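PDB 4GGO: trans-2-enoyl-CoA reductase [NADH] from Treponema denticola ATCC 35405, which catalyses the NADH-dependent reduction of crotonyl-CoA and longer trans-2-enoyl-CoAs to their saturated acyl-CoAs, in bacterial type II fatty acid synthesis. Local coordinates for residues 60-65 against 312-317; 96-101 against 396-401; 275-280 against 338-343. One frame throughout, in Å; residues are numbered along the deposited sequence.

Contact 1: 60-65 against 312-317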
loop_
_atom_site.group_PDB
_atom_site.type_symbol
_atom_site.label_atom_id
_atom_site.label_comp_id
_atom_site.label_asym_id
_atom_site.label_seq_id
_atom_site.Cartn_x
_atom_site.Cartn_y
_atom_site.Cartn_z
ATOM N N ASN A 60 -0.116 6.382 3.298
ATOM C CA ASN A 60 0.615 6.246 2.042
ATOM C C ASN A 60 0.206 5.020 1.236
ATOM O O ASN A 60 -0.449 4.114 1.751
ATOM C CB ASN A 60 2.122 6.209 2.300
ATOM C CG ASN A 60 2.584 4.873 2.847
ATOM O OD1 ASN A 60 2.325 4.537 4.003
ATOM N ND2 ASN A 60 3.282 4.106 2.018
ATOM N N GLY A 61 0.603 5.007 -0.033
ATOM C CA GLY A 61 0.391 3.865 -0.903
ATOM C C GLY A 61 -1.056 3.444 -1.057
ATOM O O GLY A 61 -1.946 4.277 -1.223
ATOM N N TYR A 62 -1.283 2.137 -0.994
ATOM C CA TYR A 62 -2.611 1.568 -1.189
ATOM C C TYR A 62 -3.573 1.954 -0.070
ATOM O O TYR A 62 -4.779 2.067 -0.290
ATOM C CB TYR A 62 -2.516 0.045 -1.315
ATOM C CG TYR A 62 -1.912 -0.418 -2.626
ATOM C CD1 TYR A 62 -2.319 0.138 -3.833
ATOM C CD2 TYR A 62 -0.931 -1.402 -2.654
ATOM C CE1 TYR A 62 -1.774 -0.279 -5.035
ATOM C CE2 TYR A 62 -0.377 -1.824 -3.851
ATOM C CZ TYR A 62 -0.801 -1.259 -5.037
ATOM O OH TYR A 62 -0.255 -1.674 -6.230
ATOM N N GLY A 63 -3.035 2.157 1.128
ATOM C CA GLY A 63 -3.845 2.575 2.257
ATOM C C GLY A 63 -4.426 3.959 2.044
ATOM O O GLY A 63 -5.626 4.169 2.205
ATOM N N LEU A 64 -3.566 4.903 1.675
ATOM C CA LEU A 64 -3.990 6.270 1.387
ATOM C C LEU A 64 -5.010 6.315 0.251
ATOM O O LEU A 64 -6.010 7.029 0.328
ATOM C CB LEU A 64 -2.778 7.137 1.035
ATOM C CG LEU A 64 -3.052 8.567 0.567
ATOM C CD1 LEU A 64 -3.792 9.356 1.636
ATOM C CD2 LEU A 64 -1.752 9.261 0.181
ATOM N N ALA A 65 -4.752 5.546 -0.802
ATOM C CA ALA A 65 -5.654 5.499 -1.947
ATOM C C ALA A 65 -7.002 4.897 -1.561
ATOM O O ALA A 65 -8.039 5.268 -2.111
ATOM C CB ALA A 65 -5.023 4.717 -3.091
ATOM N N ILE A 312 -3.796 4.948 -6.887
ATOM C CA ILE A 312 -5.163 5.458 -6.942
ATOM C C ILE A 312 -5.965 4.824 -8.083
ATOM O O ILE A 312 -7.178 4.649 -7.970
ATOM C CB ILE A 312 -5.205 7.010 -7.013
ATOM C CG1 ILE A 312 -6.600 7.531 -6.651
ATOM C CG2 ILE A 312 -4.750 7.517 -8.377
ATOM C CD1 ILE A 312 -7.018 7.221 -5.228
ATOM N N GLU A 313 -5.288 4.460 -9.170
ATOM C CA GLU A 313 -5.954 3.772 -10.273
ATOM C C GLU A 313 -6.332 2.357 -9.845
ATOM O O GLU A 313 -7.441 1.892 -10.105
ATOM C CB GLU A 313 -5.064 3.727 -11.519
ATOM C CG GLU A 313 -4.881 5.068 -12.218
ATOM C CD GLU A 313 -3.822 5.939 -11.564
ATOM O OE1 GLU A 313 -3.070 5.428 -10.705
ATOM O OE2 GLU A 313 -3.740 7.134 -11.913
ATOM N N GLN A 314 -5.395 1.687 -9.179
ATOM C CA GLN A 314 -5.605 0.341 -8.657
ATOM C C GLN A 314 -6.800 0.260 -7.713
ATOM O O GLN A 314 -7.673 -0.589 -7.874
ATOM C CB GLN A 314 -4.355 -0.127 -7.910
ATOM C CG GLN A 314 -3.327 -0.818 -8.773
ATOM C CD GLN A 314 -3.500 -2.321 -8.781
ATOM O OE1 GLN A 314 -3.229 -2.990 -7.784
ATOM N NE2 GLN A 314 -3.952 -2.861 -9.907
ATOM N N ILE A 315 -6.829 1.149 -6.725
ATOM C CA ILE A 315 -7.828 1.077 -5.667
ATOM C C ILE A 315 -9.220 1.520 -6.119
ATOM O O ILE A 315 -10.223 0.927 -5.722
ATOM C CB ILE A 315 -7.383 1.861 -4.419
ATOM C CG1 ILE A 315 -6.026 1.344 -3.938
ATOM C CG2 ILE A 315 -8.418 1.743 -3.319
ATOM C CD1 ILE A 315 -5.971 -0.159 -3.765
ATOM N N THR A 316 -9.285 2.554 -6.951
ATOM C CA THR A 316 -10.565 2.955 -7.524
ATOM C C THR A 316 -11.161 1.811 -8.339
ATOM O O THR A 316 -12.366 1.569 -8.287
ATOM C CB THR A 316 -10.452 4.218 -8.400
ATOM O OG1 THR A 316 -9.373 4.068 -9.331
ATOM C CG2 THR A 316 -10.215 5.446 -7.539
ATOM N N ARG A 317 -10.313 1.096 -9.077
ATOM C CA ARG A 317 -10.768 -0.074 -9.824
ATOM C C ARG A 317 -11.218 -1.176 -8.870
ATOM O O ARG A 317 -12.200 -1.873 -9.130
ATOM C CB ARG A 317 -9.677 -0.594 -10.767
ATOM C CG ARG A 317 -10.066 -1.869 -11.507
ATOM C CD ARG A 317 -9.301 -2.039 -12.816
ATOM N NE ARG A 317 -7.891 -2.366 -12.617
ATOM C CZ ARG A 317 -7.419 -3.606 -12.514
ATOM N NH1 ARG A 317 -8.245 -4.640 -12.580
ATOM N NH2 ARG A 317 -6.119 -3.812 -12.343
#

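Contact 2: 96-101 against 396-401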
loop_
_atom_site.group_PDB
_atom_site.type_symbol
_atom_site.label_atom_id
_atom_site.label_comp_id
_atom_site.label_asym_id
_atom_site.label_seq_id
_atom_site.Cartn_x
_atom_site.Cartn_y
_atom_site.Cartn_z
ATOM N N GLY A 96 3.967 10.597 5.442
ATOM C CA GLY A 96 2.625 10.203 5.825
ATOM C C GLY A 96 1.940 11.209 6.732
ATOM O O GLY A 96 0.714 11.326 6.728
ATOM N N TRP A 97 2.733 11.935 7.515
ATOM C CA TRP A 97 2.203 12.963 8.404
ATOM C C TRP A 97 1.583 14.086 7.582
ATOM O O TRP A 97 0.454 14.500 7.835
ATOM C CB TRP A 97 3.308 13.514 9.311
ATOM C CG TRP A 97 2.815 14.415 10.406
ATOM C CD1 TRP A 97 2.121 14.045 11.521
ATOM C CD2 TRP A 97 2.995 15.835 10.500
ATOM N NE1 TRP A 97 1.851 15.146 12.299
ATOM C CE2 TRP A 97 2.377 16.256 11.694
ATOM C CE3 TRP A 97 3.615 16.790 9.688
ATOM C CZ2 TRP A 97 2.360 17.591 12.095
ATOM C CZ3 TRP A 97 3.597 18.115 10.089
ATOM C CH2 TRP A 97 2.975 18.502 11.282
ATOM N N TYR A 98 2.328 14.566 6.592
ATOM C CA TYR A 98 1.844 15.619 5.708
ATOM C C TYR A 98 0.650 15.142 4.886
ATOM O O TYR A 98 -0.307 15.892 4.673
ATOM C CB TYR A 98 2.967 16.114 4.792
ATOM C CG TYR A 98 4.154 16.673 5.548
ATOM C CD1 TYR A 98 4.098 17.930 6.136
ATOM C CD2 TYR A 98 5.328 15.942 5.676
ATOM C CE1 TYR A 98 5.177 18.445 6.831
ATOM C CE2 TYR A 98 6.414 16.450 6.368
ATOM C CZ TYR A 98 6.332 17.701 6.944
ATOM O OH TYR A 98 7.408 18.211 7.633
ATOM N N ASN A 99 0.708 13.891 4.433
ATOM C CA ASN A 99 -0.401 13.284 3.704
ATOM C C ASN A 99 -1.689 13.281 4.523
ATOM O O ASN A 99 -2.752 13.642 4.020
ATOM C CB ASN A 99 -0.056 11.856 3.272
ATOM C CG ASN A 99 0.976 11.814 2.161
ATOM O OD1 ASN A 99 1.240 12.819 1.502
ATOM N ND2 ASN A 99 1.556 10.640 1.939
ATOM N N ASN A 100 -1.586 12.872 5.785
ATOM C CA ASN A 100 -2.737 12.865 6.684
ATOM C C ASN A 100 -3.304 14.262 6.914
ATOM O O ASN A 100 -4.520 14.440 6.993
ATOM C CB ASN A 100 -2.382 12.224 8.028
ATOM C CG ASN A 100 -2.203 10.723 7.931
ATOM O OD1 ASN A 100 -2.657 10.092 6.977
ATOM N ND2 ASN A 100 -1.545 10.141 8.926
ATOM N N LEU A 101 -2.418 15.248 7.030
ATOM C CA LEU A 101 -2.841 16.633 7.202
ATOM C C LEU A 101 -3.598 17.113 5.971
ATOM O O LEU A 101 -4.632 17.770 6.083
ATOM C CB LEU A 101 -1.637 17.542 7.458
ATOM C CG LEU A 101 -0.840 17.312 8.742
ATOM C CD1 LEU A 101 0.256 18.358 8.876
ATOM C CD2 LEU A 101 -1.750 17.321 9.961
ATOM N N GLU A 396 9.062 27.437 4.355
ATOM C CA GLU A 396 9.174 28.295 5.530
ATOM C C GLU A 396 9.259 27.494 6.829
ATOM O O GLU A 396 10.127 27.748 7.664
ATOM C CB GLU A 396 8.005 29.283 5.570
ATOM C CG GLU A 396 7.943 30.183 4.342
ATOM C CD GLU A 396 6.584 30.825 4.148
ATOM O OE1 GLU A 396 6.045 30.738 3.024
ATOM O OE2 GLU A 396 6.058 31.419 5.111
ATOM N N ARG A 397 8.361 26.529 6.992
ATOM C CA ARG A 397 8.391 25.653 8.161
ATOM C C ARG A 397 7.853 24.259 7.838
ATOM O O ARG A 397 7.240 24.050 6.791
ATOM C CB ARG A 397 7.635 26.280 9.337
ATOM C CG ARG A 397 6.208 26.698 9.028
ATOM C CD ARG A 397 5.657 27.569 10.147
ATOM N NE ARG A 397 5.756 26.915 11.448
ATOM C CZ ARG A 397 5.744 27.557 12.612
ATOM N NH1 ARG A 397 5.647 28.879 12.642
ATOM N NH2 ARG A 397 5.839 26.878 13.747
ATOM N N PHE A 398 8.081 23.311 8.741
ATOM C CA PHE A 398 7.796 21.909 8.452
ATOM C C PHE A 398 6.735 21.281 9.354
ATOM O O PHE A 398 6.614 20.058 9.414
ATOM C CB PHE A 398 9.081 21.086 8.528
ATOM C CG PHE A 398 10.146 21.534 7.572
ATOM C CD1 PHE A 398 10.200 21.018 6.289
ATOM C CD2 PHE A 398 11.092 22.471 7.954
ATOM C CE1 PHE A 398 11.177 21.427 5.404
ATOM C CE2 PHE A 398 12.072 22.886 7.072
ATOM C CZ PHE A 398 12.115 22.363 5.796
ATOM N N ASP A 399 5.972 22.113 10.051
ATOM C CA ASP A 399 4.911 21.612 10.916
ATOM C C ASP A 399 3.534 21.963 10.368
ATOM O O ASP A 399 2.547 21.957 11.104
ATOM C CB ASP A 399 5.072 22.163 12.335
ATOM C CG ASP A 399 5.237 23.668 12.359
ATOM O OD1 ASP A 399 5.640 24.241 11.324
ATOM O OD2 ASP A 399 4.964 24.280 13.413
ATOM N N ARG A 400 3.475 22.258 9.071
ATOM C CA ARG A 400 2.231 22.688 8.432
ATOM C C ARG A 400 2.158 22.336 6.946
ATOM O O ARG A 400 3.177 22.052 6.312
ATOM C CB ARG A 400 2.043 24.198 8.606
ATOM C CG ARG A 400 1.282 24.590 9.858
ATOM C CD ARG A 400 1.948 25.746 10.583
ATOM N NE ARG A 400 1.262 26.056 11.833
ATOM C CZ ARG A 400 1.465 25.410 12.977
ATOM N NH1 ARG A 400 2.334 24.412 13.033
ATOM N NH2 ARG A 400 0.796 25.761 14.066
ATOM N N ILE A 401 0.942 22.352 6.408
ATOM C CA ILE A 401 0.714 22.191 4.975
ATOM C C ILE A 401 1.175 20.830 4.458
ATOM O O ILE A 401 0.618 19.798 4.839
ATOM C CB ILE A 401 1.359 23.345 4.171
ATOM C CG1 ILE A 401 0.832 24.693 4.677
ATOM C CG2 ILE A 401 1.081 23.190 2.696
ATOM C CD1 ILE A 401 1.332 25.906 3.911
#

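Contact 3: 275-280 against 338-343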
loop_
_atom_site.group_PDB
_atom_site.type_symbol
_atom_site.label_atom_id
_atom_site.label_comp_id
_atom_site.label_asym_id
_atom_site.label_seq_id
_atom_site.Cartn_x
_atom_site.Cartn_y
_atom_site.Cartn_z
ATOM N N SER A 275 -6.465 -9.265 -0.847
ATOM C CA SER A 275 -6.477 -8.604 -2.144
ATOM C C SER A 275 -5.060 -8.528 -2.690
ATOM O O SER A 275 -4.204 -7.843 -2.127
ATOM C CB SER A 275 -7.076 -7.201 -2.036
ATOM O OG SER A 275 -7.131 -6.576 -3.307
ATOM N N VAL A 276 -4.810 -9.249 -3.776
ATOM C CA VAL A 276 -3.498 -9.238 -4.404
ATOM C C VAL A 276 -3.422 -8.079 -5.386
ATOM O O VAL A 276 -4.121 -8.063 -6.399
ATOM C CB VAL A 276 -3.202 -10.558 -5.138
ATOM C CG1 VAL A 276 -1.735 -10.618 -5.538
ATOM C CG2 VAL A 276 -3.560 -11.742 -4.254
ATOM N N ASN A 277 -2.576 -7.104 -5.071
ATOM C CA ASN A 277 -2.442 -5.911 -5.894
ATOM C C ASN A 277 -1.239 -5.991 -6.829
ATOM O O ASN A 277 -0.457 -6.940 -6.767
ATOM C CB ASN A 277 -2.347 -4.666 -5.012
ATOM C CG ASN A 277 -3.586 -4.461 -4.155
ATOM O OD1 ASN A 277 -4.485 -5.304 -4.126
ATOM N ND2 ASN A 277 -3.633 -3.338 -3.446
ATOM N N LYS A 278 -1.097 -4.991 -7.695
ATOM C CA LYS A 278 0.005 -4.970 -8.650
ATOM C C LYS A 278 1.307 -4.538 -7.985
ATOM O O LYS A 278 1.307 -4.035 -6.860
ATOM C CB LYS A 278 -0.309 -4.043 -9.827
ATOM C CG LYS A 278 -0.145 -2.561 -9.521
ATOM C CD LYS A 278 -0.468 -1.704 -10.738
ATOM C CE LYS A 278 0.553 -1.893 -11.851
ATOM N NZ LYS A 278 1.880 -1.320 -11.490
ATOM N N GLY A 279 2.417 -4.737 -8.689
ATOM C CA GLY A 279 3.716 -4.336 -8.188
ATOM C C GLY A 279 3.915 -2.839 -8.289
ATOM O O GLY A 279 3.431 -2.198 -9.222
ATOM N N LEU A 280 4.630 -2.280 -7.320
ATOM C CA LEU A 280 4.886 -0.847 -7.284
ATOM C C LEU A 280 6.185 -0.566 -6.543
ATOM O O LEU A 280 6.698 -1.428 -5.828
ATOM C CB LEU A 280 3.736 -0.106 -6.593
ATOM C CG LEU A 280 3.717 -0.135 -5.060
ATOM C CD1 LEU A 280 2.815 0.960 -4.516
ATOM C CD2 LEU A 280 3.276 -1.492 -4.528
ATOM N N ILE A 338 -9.090 -11.817 -3.953
ATOM C CA ILE A 338 -9.364 -10.760 -4.917
ATOM C C ILE A 338 -8.080 -10.465 -5.687
ATOM O O ILE A 338 -7.018 -10.304 -5.088
ATOM C CB ILE A 338 -9.865 -9.478 -4.229
ATOM C CG1 ILE A 338 -11.205 -9.734 -3.535
ATOM C CG2 ILE A 338 -10.000 -8.346 -5.237
ATOM C CD1 ILE A 338 -11.762 -8.527 -2.811
ATOM N N ARG A 339 -8.179 -10.409 -7.012
ATOM C CA ARG A 339 -7.009 -10.192 -7.856
ATOM C C ARG A 339 -7.135 -8.928 -8.697
ATOM O O ARG A 339 -7.913 -8.885 -9.648
ATOM C CB ARG A 339 -6.789 -11.394 -8.782
ATOM C CG ARG A 339 -6.668 -12.729 -8.068
ATOM C CD ARG A 339 -5.423 -12.782 -7.198
ATOM N NE ARG A 339 -4.195 -12.727 -7.988
ATOM C CZ ARG A 339 -3.561 -13.797 -8.457
ATOM N NH1 ARG A 339 -4.039 -15.010 -8.219
ATOM N NH2 ARG A 339 -2.448 -13.654 -9.164
ATOM N N ILE A 340 -6.370 -7.899 -8.349
ATOM C CA ILE A 340 -6.271 -6.720 -9.204
ATOM C C ILE A 340 -4.858 -6.589 -9.762
ATOM O O ILE A 340 -4.473 -5.541 -10.282
ATOM C CB ILE A 340 -6.709 -5.421 -8.495
ATOM C CG1 ILE A 340 -5.841 -5.150 -7.266
ATOM C CG2 ILE A 340 -8.184 -5.493 -8.116
ATOM C CD1 ILE A 340 -6.164 -3.838 -6.577
ATOM N N ASP A 341 -4.094 -7.670 -9.645
ATOM C CA ASP A 341 -2.818 -7.791 -10.337
ATOM C C ASP A 341 -3.049 -8.554 -11.637
ATOM O O ASP A 341 -2.108 -9.044 -12.265
ATOM C CB ASP A 341 -1.797 -8.525 -9.466
ATOM C CG ASP A 341 -2.239 -9.932 -9.104
ATOM O OD1 ASP A 341 -3.457 -10.209 -9.135
ATOM O OD2 ASP A 341 -1.366 -10.764 -8.783
ATOM N N ASP A 342 -4.314 -8.651 -12.030
ATOM C CA ASP A 342 -4.704 -9.428 -13.202
ATOM C C ASP A 342 -4.176 -8.837 -14.508
ATOM O O ASP A 342 -3.880 -9.570 -15.448
ATOM C CB ASP A 342 -6.226 -9.616 -13.252
ATOM C CG ASP A 342 -6.987 -8.309 -13.112
ATOM O OD1 ASP A 342 -6.402 -7.315 -12.636
ATOM O OD2 ASP A 342 -8.182 -8.280 -13.472
ATOM N N TRP A 343 -4.053 -7.514 -14.565
ATOM C CA TRP A 343 -3.487 -6.862 -15.741
ATOM C C TRP A 343 -1.971 -7.051 -15.786
ATOM O O TRP A 343 -1.392 -7.223 -16.855
ATOM C CB TRP A 343 -3.832 -5.371 -15.758
ATOM C CG TRP A 343 -5.300 -5.085 -15.894
ATOM C CD1 TRP A 343 -6.306 -5.996 -16.049
ATOM C CD2 TRP A 343 -5.923 -3.796 -15.895
ATOM N NE1 TRP A 343 -7.518 -5.353 -16.142
ATOM C CE2 TRP A 343 -7.309 -4.001 -16.049
ATOM C CE3 TRP A 343 -5.443 -2.487 -15.780
ATOM C CZ2 TRP A 343 -8.220 -2.947 -16.090
ATOM C CZ3 TRP A 343 -6.350 -1.443 -15.819
ATOM C CH2 TRP A 343 -7.721 -1.678 -15.974
HETATM O O HOH W 1 0.723 -9.796 -7.751
#

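Contact 1: 60-65 against 312-317
A65 and Y62 of helix 61-74, which follows the NAD(+)-binding loop of this Rossmann fold, pack on I312, Q314 and I315 of helix 311-323. The two short helical segments cross at -54°, with their axes 8.9 Å apart, and A65 marks the tightest backbone approach. Its lone methyl CB sits between two isoleucines, 3.6 Å from I315 CG1 and 3.8 Å from I312 CD1. I315 touches with both of its branches. With CG1 set opposite its own carbonyl carbon, that arm passes A65 CB and carries CD1 on to Y62 CD1 at 3.7 Å, while the other branch, CG2, rests 3.7 Å from A65 O.

Y62, one of the NAD(+)-binding residues, also extends its ring to Q314, the residue before I315. Q314 CB lies 3.9 Å from Y62 CE1; beyond it the chain bends at chi2 (-93°), turning the amide toward the Y62 hydroxyl, its plane 56° from that of the ring. The two polar ends are neighbours with separate duties: Y62 OH bonds to K278 O, whereas the Q314 amide receives K278 N-H at OE1 and gives NE2 to I340 O and E309. Both groups are thus held mainly by the chain just after strands 270-276 and 338-339, and Y62 OH lies 3.6 Å from Q314 OE1.

Contact 2: 96-101 against 396-401
The carboxy-terminal tail lies across the start of helix 95-110 of the Rossmann fold, where W97, Y98 and L101 receive the backbone of F398 to I401. One classical bond joins the two parts: Y98 OH donates to F398 O at 2.7 Å, meeting the carbonyl at a C=O...O angle of 128° and tilted 17° from its plane. The same hydroxyl accepts G93 N-H, and F398 CB lies 3.4 Å from it.

W97, with CG set opposite its backbone nitrogen (chi1 -171°), turns the far end of its indole to the tail. Its CH2 edge stands 3.5 Å from D399 O, near the ring plane. L101 CD1 lies 3.5 Å above one indole face, and L101 CB is 4.1 Å from I401 O. Behind this backbone, the D399 carboxylate bridges two arginines: R397 grips it side-on, NE to OD1 at 2.7 Å and NH2 to OD2, an oxygen shared with R400 NH1 at 2.7 Å.

W97 also nears E84, which helps to discriminate NADH from NADPH. The contact implies division of labour: carbonyls and aromatic edges join tail to helix, charges brace the tail internally, and R400 N is buried without a partner.

Contact 3: 275-280 against 338-343
S275 and V276 pair in parallel with I338 and R339, adding the short strand 338-339 to the outer side of strand 270-276 in the Rossmann sheet. V276 spends both of its peptide groups on the newcomer: its N-H goes to I338 O at 2.8 Å (161° at the hydrogen), and its carbonyl accepts I340 N at 3.0 Å (153°). I338 O takes a further, weaker approach from S275 CA at 3.4 Å, a CA-H...O contact. S275 itself directs backbone bonds the other way, to A231 and S233 of strand 227-233, so neighbouring residues serve opposite sides of the strand.

On the V276 side of the sheet, the R339 chain runs beside the valine, with CD 3.6 Å from V276 CG2, and folds back through its second and third torsions. Its guanidinium then meets D341 side-on, NE to OD1 at 2.9 Å and NH2 to OD2 at 3.1 Å, while NH1 turns to D333. D341 holds CG between its backbone N and carbonyl carbon (chi1 60°), which sets OD2 beside V276 CG1. A water lies between N277 O, at 3.2 Å, and D341 OD2, the second approach being too short to trust in detail.

Further on, K278 NZ donates to G279 O at 2.9 Å, and G279 N is taken by E344, before the chain reaches L280 of the NAD(+) site. The buried D341 carboxylate is paired with R339, which probably eases the cost of burying its charge, and the two V276 bonds set the parallel register of S275 with I338 and V276 with R339.

How the contacts relate
From the N terminus, the chain passes 60-65, then 96-101, and runs through most remaining strands of the sheet to 275-280. It next reaches 312-317, where contact 1 closes the first long loop back to the cofactor-binding helix. Contact 3 closes a much shorter one at 338-343, adding the final strand of the sheet, and contact 2 closes last, bringing the carboxy-terminal tail onto helix 95-110. Contact 1 crosses both others, whereas contact 3 lies wholly within the span of contact 2. Contacts 1 and 3 adjoin, with centres about 11 Å apart, through Q314 and Y62; contact 1 also touches contact 2, where L64 packs on N99. Contacts 2 and 3 occupy opposite sides of the chain's centre.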